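Local coordinates for sensor protein KdpD (Escherichia coli, PDB 4Y2F) that acts as the histidine kinase of a potassium-sensing two-component system, represented here by its GAF domain, a probable regulatory module, at residues Q19-A22 with A23-Q27. Sequence-based numbering, arbitrary orientation.
Sequences QDIA and ATSEQ
Residues 19-22 and 23-27 are consecutive turns of the helix 18-33, joined by four successive i to i+4 backbone hydrogen bonds. A23 N donates to Q19 O, T24 N to D20 O, S25 N to I21 O over 2.8 Å, and E26 N to A22 O over 2.9 Å. All four are nearly straight. On the buried face S25 adds a side-chain bond: OG lies 2.7 Å from I21 O and donates to it. Its chi1 of -56° sets OG beside its own backbone N and turns the hydroxyl back along the helix to the carbonyl one turn earlier. The two donors of S25 approach I21 O from opposite faces of the carbonyl plane, OG standing 38° out of it, so a single acceptor is gripped twice. I21 CG2 packs alongside the same hydroxyl, 3.9 Å from OG. Replacing S25 by an alanine would probably leave I21 O with the backbone N-H as its one donor from this turn and open a small gap beside the isoleucine methyl. T24 repeats the conformation with chi1 -67°, bringing OG1 to 3.2 Å from D20 O. On another side of the helix, E26 lays its CG 3.2 Å from A22 O, and its extended chain carries OE2 onward to the backbone N of V39. D20 OD2 accepts from R16 N, earlier in the chain. I21 rests on A131, L132 and L135 of the helix 115-142, A22 and S25 touch V39 of the strand 35-42, and L12 of the helix 4-13 meets I21, T24 and S25. Back-bonding of serine to the i-4 carbonyl is a familiar way for a helix to bury a hydroxyl, used here where a GAF-domain helix packs against the long C-terminal helix and the strand 35-42 of the antiparallel sheet.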
loop_
_atom_site.group_PDB
_atom_site.type_symbol
_atom_site.label_atom_id
_atom_site.label_comp_id
_atom_site.label_asym_id
_atom_site.label_seq_id
_atom_site.Cartn_x
_atom_site.Cartn_y
_atom_site.Cartn_z
ATOM N N GLN A 19 14.040 4.606 10.828
ATOM C CA GLN A 19 14.977 3.492 10.924
ATOM C C GLN A 19 14.247 2.163 11.084
ATOM O O GLN A 19 14.654 1.153 10.494
ATOM C CB GLN A 19 15.967 3.733 12.066
ATOM C CG GLN A 19 16.914 2.574 12.309
ATOM C CD GLN A 19 18.188 2.992 13.009
ATOM O OE1 GLN A 19 19.237 3.125 12.380
ATOM N NE2 GLN A 19 18.107 3.199 14.319
ATOM N N ASP A 20 13.171 2.146 11.878
ATOM C CA ASP A 20 12.300 0.973 11.946
ATOM C C ASP A 20 11.800 0.583 10.561
ATOM O O ASP A 20 11.852 -0.591 10.177
ATOM C CB ASP A 20 11.093 1.257 12.846
ATOM C CG ASP A 20 11.424 1.214 14.322
ATOM O OD1 ASP A 20 12.563 0.852 14.685
ATOM O OD2 ASP A 20 10.521 1.534 15.122
ATOM N N ILE A 21 11.268 1.558 9.815
ATOM C CA ILE A 21 10.726 1.272 8.486
ATOM C C ILE A 21 11.820 0.751 7.564
ATOM O O ILE A 21 11.610 -0.207 6.811
ATOM C CB ILE A 21 10.025 2.512 7.895
ATOM C CG1 ILE A 21 8.843 2.945 8.765
ATOM C CG2 ILE A 21 9.589 2.260 6.470
ATOM C CD1 ILE A 21 7.794 1.870 8.983
ATOM N N ALA A 22 12.998 1.377 7.606
ATOM C CA ALA A 22 14.106 0.945 6.764
ATOM C C ALA A 22 14.513 -0.488 7.083
ATOM O O ALA A 22 14.697 -1.307 6.175
ATOM C CB ALA A 22 15.290 1.893 6.943
ATOM N N ALA A 23 14.647 -0.814 8.374
ATOM C CA ALA A 23 15.043 -2.169 8.751
ATOM C C ALA A 23 14.007 -3.194 8.306
ATOM O O ALA A 23 14.355 -4.237 7.737
ATOM C CB ALA A 23 15.274 -2.251 10.260
ATOM N N THR A 24 12.725 -2.907 8.542
ATOM C CA THR A 24 11.670 -3.811 8.106
ATOM C C THR A 24 11.677 -3.973 6.596
ATOM O O THR A 24 11.573 -5.089 6.076
ATOM C CB THR A 24 10.320 -3.262 8.561
ATOM O OG1 THR A 24 10.241 -3.300 9.986
ATOM C CG2 THR A 24 9.173 -4.080 7.964
ATOM N N SER A 25 11.789 -2.868 5.870
ATOM C CA SER A 25 11.787 -2.961 4.417
ATOM C C SER A 25 12.952 -3.810 3.910
ATOM O O SER A 25 12.779 -4.648 3.021
ATOM C CB SER A 25 11.790 -1.556 3.811
ATOM O OG SER A 25 10.690 -0.808 4.315
ATOM N N GLU A 26 14.144 -3.633 4.484
ATOM C CA GLU A 26 15.300 -4.417 4.057
ATOM C C GLU A 26 15.117 -5.905 4.352
ATOM O O GLU A 26 15.430 -6.751 3.506
ATOM C CB GLU A 26 16.571 -3.856 4.700
ATOM C CG GLU A 26 16.916 -2.458 4.165
ATOM C CD GLU A 26 18.010 -1.759 4.951
ATOM O OE1 GLU A 26 18.621 -2.390 5.844
ATOM O OE2 GLU A 26 18.261 -0.566 4.670
ATOM N N GLN A 27 14.585 -6.242 5.529
ATOM C CA GLN A 27 14.360 -7.643 5.876
ATOM C C GLN A 27 13.446 -8.308 4.858
ATOM O O GLN A 27 13.744 -9.394 4.341
ATOM C CB GLN A 27 13.741 -7.712 7.272
ATOM C CG GLN A 27 13.339 -9.107 7.749
ATOM C CD GLN A 27 12.612 -9.072 9.077
ATOM O OE1 GLN A 27 13.201 -8.757 10.110
ATOM N NE2 GLN A 27 11.328 -9.387 9.055
#